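Local coordinates for uncharacterized protein (Azotobacter vinelandii, PDB 6RK0) that binds FAD and heme b as a flavocytochrome and probably works as a low-potential terminal oxidase alongside the iron-only nitrogenase, at residues T34-T42 against N110-G118. Numbering follows the deposited sequence. Where two conformers were deposited one is given.
With FAD (flavin-adenine dinucleotide), chain G.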
loop_
_atom_site.group_PDB
_atom_site.type_symbol
_atom_site.label_atom_id
_atom_site.label_comp_id
_atom_site.label_asym_id
_atom_site.label_seq_id
_atom_site.Cartn_x
_atom_site.Cartn_y
_atom_site.Cartn_z
ATOM N N THR A 34 -4.991 19.165 1.155
ATOM C CA THR A 34 -5.031 17.796 1.662
ATOM C C THR A 34 -4.404 16.818 0.668
ATOM O O THR A 34 -3.633 15.934 1.058
ATOM C CB THR A 34 -6.458 17.393 2.019
ATOM O OG1 THR A 34 -6.957 18.274 3.037
ATOM C CG2 THR A 34 -6.488 15.935 2.535
ATOM N N VAL A 35 -4.714 16.966 -0.614
ATOM C CA VAL A 35 -4.116 16.102 -1.635
ATOM C C VAL A 35 -2.606 16.131 -1.509
ATOM O O VAL A 35 -1.938 15.101 -1.436
ATOM C CB VAL A 35 -4.581 16.534 -3.041
ATOM C CG1 VAL A 35 -3.829 15.825 -4.142
ATOM C CG2 VAL A 35 -6.097 16.374 -3.191
ATOM N N LYS A 36 -2.039 17.349 -1.518
ATOM C CA LYS A 36 -0.584 17.505 -1.441
ATOM C C LYS A 36 -0.024 16.974 -0.131
ATOM O O LYS A 36 1.054 16.371 -0.110
ATOM C CB LYS A 36 -0.192 18.976 -1.636
ATOM C CG LYS A 36 -0.434 19.451 -3.036
ATOM C CD LYS A 36 -0.091 20.941 -3.186
ATOM C CE LYS A 36 -0.293 21.417 -4.610
ATOM N NZ LYS A 36 0.172 22.831 -4.721
ATOM N N ALA A 37 -0.730 17.193 0.982
ATOM C CA ALA A 37 -0.206 16.743 2.266
ATOM C C ALA A 37 -0.124 15.227 2.339
ATOM O O ALA A 37 0.814 14.678 2.938
ATOM C CB ALA A 37 -1.045 17.274 3.416
ATOM N N ILE A 38 -1.081 14.513 1.737
ATOM C CA ILE A 38 -1.004 13.056 1.731
ATOM C C ILE A 38 0.103 12.595 0.791
ATOM O O ILE A 38 0.935 11.752 1.147
ATOM C CB ILE A 38 -2.370 12.443 1.376
ATOM C CG1 ILE A 38 -3.441 12.837 2.408
ATOM C CG2 ILE A 38 -2.261 10.936 1.275
ATOM C CD1 ILE A 38 -4.873 12.471 2.053
ATOM N N LEU A 39 0.148 13.163 -0.416
ATOM C CA LEU A 39 1.182 12.781 -1.368
ATOM C C LEU A 39 2.583 13.052 -0.817
ATOM O O LEU A 39 3.521 12.305 -1.100
ATOM C CB LEU A 39 0.981 13.543 -2.664
ATOM C CG LEU A 39 -0.287 13.211 -3.458
ATOM C CD1 LEU A 39 -0.391 14.160 -4.636
ATOM C CD2 LEU A 39 -0.281 11.747 -3.924
ATOM N N ASP A 40 2.745 14.115 -0.037
ATOM C CA ASP A 40 4.060 14.498 0.438
ATOM C C ASP A 40 4.502 13.658 1.630
ATOM O O ASP A 40 5.668 13.713 1.996
ATOM C CB ASP A 40 4.073 15.975 0.823
ATOM C CG ASP A 40 3.971 16.904 -0.376
ATOM O OD1 ASP A 40 4.123 16.429 -1.524
ATOM O OD2 ASP A 40 3.739 18.123 -0.149
ATOM N N ALA A 41 3.608 12.891 2.240
ATOM C CA ALA A 41 3.894 12.147 3.452
ATOM C C ALA A 41 4.544 10.793 3.225
ATOM O O ALA A 41 5.020 10.195 4.200
ATOM C CB ALA A 41 2.630 11.958 4.268
ATOM N N THR A 42 4.578 10.288 1.995
ATOM C CA THR A 42 4.964 8.907 1.759
ATOM C C THR A 42 5.477 8.767 0.336
ATOM O O THR A 42 4.996 9.456 -0.555
ATOM C CB THR A 42 3.768 7.972 2.005
ATOM O OG1 THR A 42 4.211 6.636 1.745
ATOM C CG2 THR A 42 2.556 8.309 1.146
ATOM N N ASN A 110 -8.014 4.292 11.202
ATOM C CA ASN A 110 -7.634 5.661 10.870
ATOM C C ASN A 110 -6.665 5.580 9.704
ATOM O O ASN A 110 -5.849 4.652 9.607
ATOM C CB ASN A 110 -7.054 6.378 12.073
ATOM C CG ASN A 110 -8.150 6.758 13.057
ATOM O OD1 ASN A 110 -9.296 7.013 12.624
ATOM N ND2 ASN A 110 -7.836 6.804 14.335
ATOM N N PHE A 111 -6.761 6.539 8.796
ATOM C CA PHE A 111 -6.025 6.443 7.540
ATOM C C PHE A 111 -6.061 7.784 6.831
ATOM O O PHE A 111 -6.909 8.652 7.115
ATOM C CB PHE A 111 -6.627 5.358 6.625
ATOM C CG PHE A 111 -8.027 5.633 6.173
ATOM C CD1 PHE A 111 -8.284 6.370 5.013
ATOM C CD2 PHE A 111 -9.110 5.188 6.908
ATOM C CE1 PHE A 111 -9.596 6.630 4.611
ATOM C CE2 PHE A 111 -10.433 5.442 6.483
ATOM C CZ PHE A 111 -10.651 6.151 5.323
ATOM N N ARG A 112 -5.198 7.879 5.830
ATOM C CA ARG A 112 -5.243 8.921 4.803
ATOM C C ARG A 112 -5.116 8.235 3.462
ATOM O O ARG A 112 -4.219 7.395 3.297
ATOM C CB ARG A 112 -4.073 9.910 4.976
ATOM C CG ARG A 112 -4.162 10.750 6.233
ATOM C CD ARG A 112 -2.809 11.326 6.625
ATOM N NE ARG A 112 -1.983 10.280 7.208
ATOM C CZ ARG A 112 -0.687 10.432 7.457
ATOM N NH1 ARG A 112 -0.035 11.516 7.025
ATOM N NH2 ARG A 112 -0.024 9.504 8.115
ATOM N N SER A 113 -5.954 8.582 2.491
ATOM C CA SER A 113 -5.790 8.010 1.165
ATOM C C SER A 113 -6.197 8.997 0.095
ATOM O O SER A 113 -7.141 9.789 0.277
ATOM C CB SER A 113 -6.473 6.682 0.964
ATOM O OG SER A 113 -7.831 6.769 1.126
ATOM N N VAL A 114 -5.491 8.929 -1.024
ATOM C CA VAL A 114 -5.809 9.754 -2.184
ATOM C C VAL A 114 -5.778 8.885 -3.426
ATOM O O VAL A 114 -4.917 8.001 -3.559
ATOM C CB VAL A 114 -4.893 10.995 -2.299
ATOM C CG1 VAL A 114 -3.425 10.596 -2.409
ATOM C CG2 VAL A 114 -5.334 11.917 -3.466
ATOM N N MET A 115 -6.733 9.132 -4.322
ATOM C CA MET A 115 -6.767 8.524 -5.648
ATOM C C MET A 115 -6.641 9.660 -6.647
ATOM O O MET A 115 -7.407 10.633 -6.602
ATOM C CB MET A 115 -8.051 7.738 -5.899
ATOM C CG MET A 115 -8.184 6.527 -4.998
ATOM S SD MET A 115 -9.723 5.668 -5.345
ATOM C CE MET A 115 -9.685 4.381 -4.091
ATOM N N LEU A 116 -5.697 9.514 -7.561
ATOM C CA LEU A 116 -5.485 10.403 -8.702
ATOM C C LEU A 116 -5.879 9.677 -9.962
ATOM O O LEU A 116 -5.415 8.552 -10.217
ATOM C CB LEU A 116 -4.006 10.786 -8.833
ATOM C CG LEU A 116 -3.324 11.382 -7.628
ATOM C CD1 LEU A 116 -1.896 11.731 -7.946
ATOM C CD2 LEU A 116 -4.076 12.578 -7.056
ATOM N N LEU A 117 -6.743 10.296 -10.765
ATOM C CA LEU A 117 -7.237 9.667 -11.979
ATOM C C LEU A 117 -6.790 10.451 -13.207
ATOM O O LEU A 117 -6.656 11.681 -13.163
ATOM C CB LEU A 117 -8.768 9.645 -11.993
ATOM C CG LEU A 117 -9.415 8.875 -10.852
ATOM C CD1 LEU A 117 -10.862 8.688 -11.121
ATOM C CD2 LEU A 117 -8.702 7.550 -10.457
ATOM N N GLY A 118 -6.632 9.736 -14.305
ATOM C CA GLY A 118 -6.499 10.404 -15.590
ATOM C C GLY A 118 -5.448 9.782 -16.469
ATOM O O GLY A 118 -5.044 8.633 -16.310
HETATM P PA FAD G . -17.331 4.944 -3.753
HETATM O O1A FAD G . -17.707 6.008 -2.791
HETATM O O2A FAD G . -18.424 4.274 -4.520
HETATM O O5B FAD G . -16.223 5.495 -4.752
HETATM C C5B FAD G . -16.509 6.668 -5.544
HETATM C C4B FAD G . -15.256 7.494 -5.673
HETATM O O4B FAD G . -14.803 7.876 -4.357
HETATM C C3B FAD G . -14.052 6.783 -6.269
HETATM O O3B FAD G . -14.132 6.674 -7.676
HETATM C C2B FAD G . -12.896 7.626 -5.740
HETATM O O2B FAD G . -12.730 8.752 -6.565
HETATM C C1B FAD G . -13.395 8.020 -4.349
HETATM N N9A FAD G . -12.864 7.160 -3.292
HETATM C C8A FAD G . -13.364 5.974 -2.833
HETATM N N7A FAD G . -12.612 5.414 -1.921
HETATM C C5A FAD G . -11.541 6.275 -1.780
HETATM C C6A FAD G . -10.388 6.237 -0.961
HETATM N N6A FAD G . -10.090 5.233 -0.115
HETATM N N1A FAD G . -9.505 7.257 -1.082
HETATM C C2A FAD G . -9.776 8.245 -1.938
HETATM N N3A FAD G . -10.815 8.392 -2.762
HETATM C C4A FAD G . -11.683 7.360 -2.616
HETATM N N1 FAD G . -13.146 -0.251 2.845
HETATM C C2 FAD G . -13.836 -1.397 3.130
HETATM O O2 FAD G . -14.977 -1.596 2.691
HETATM N N3 FAD G . -13.251 -2.382 3.895
HETATM C C4 FAD G . -11.998 -2.322 4.423
HETATM O O4 FAD G . -11.512 -3.268 5.044
HETATM C C4X FAD G . -11.303 -1.081 4.161
HETATM N N5 FAD G . -10.070 -0.916 4.676
HETATM C C5X FAD G . -9.377 0.250 4.342
HETATM C C6 FAD G . -8.061 0.414 4.810
HETATM C C7 FAD G . -7.317 1.546 4.478
HETATM C C7M FAD G . -5.910 1.710 5.011
HETATM C C8 FAD G . -7.900 2.530 3.650
HETATM C C8M FAD G . -7.119 3.717 3.198
HETATM C C9 FAD G . -9.217 2.379 3.222
HETATM C C9A FAD G . -9.951 1.250 3.533
HETATM N N10 FAD G . -11.289 1.075 3.111
HETATM C C10 FAD G . -11.951 -0.117 3.344
HETATM C "C1'" FAD G . -11.986 2.082 2.294
HETATM C "C2'" FAD G . -11.917 1.764 0.811
HETATM O "O2'" FAD G . -10.669 2.193 0.294
HETATM C "C3'" FAD G . -13.044 2.467 0.061
HETATM O "O3'" FAD G . -12.965 3.867 0.291
HETATM C "C4'" FAD G . -14.429 1.968 0.455
HETATM O "O4'" FAD G . -14.459 0.542 0.389
HETATM C "C5'" FAD G . -15.483 2.505 -0.477
HETATM O "O5'" FAD G . -15.134 2.184 -1.841
HETATM P P FAD G . -16.176 2.327 -3.015
HETATM O O1P FAD G . -17.452 1.583 -2.721
HETATM O O2P FAD G . -15.438 1.998 -4.305
HETATM O O3P FAD G . -16.439 3.901 -2.960
HETATM O O HOH W 1 -0.750 13.840 5.458
#
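Arg112 lays its CB against Ile38 CG1 (3.9 Å), the two side chains running alongside one another with opposite sense. An arginine suits this place because its aliphatic part packs on Ile38 while its chain, bent at chi3 (-75°), carries the charged end to water and carboxylates: NH1 donates to a water (2.9 Å) that in turn bonds weakly to Ala37 O, and NH2 makes salt bridges to Asp96 and the C-terminal carboxylate of Gly225. On the reverse side of strand 110-118, small Ser113 lets the adenine come close, its OG donating to FAD N1A (2.8 Å). Helix 34-40 thus packs across one face of an antiparallel sheet, consistent with the FMN-binding split barrel of the pyridoxamine-phosphate-oxidase family, while the other face lines the cofactor pocket. Branched Val114 fills the helix side: in the conformer given, CG1 meets Leu39 CD2 (3.7 Å) and Ile38 CG2, and CG2 faces Val35 CG1 (4.2 Å). Met115, extended beyond CG, lays its flexible thioether over one face of the adenine, CE 3.5 Å from FAD C5A; an alanine here would probably leave a gap against that face and let the base shift. Leu116 returns to the helix, its branched, apolar end extending the buried packing by reaching Leu39 CD2 with CD1 (4.3 Å) and Val35 CG1 with CD2.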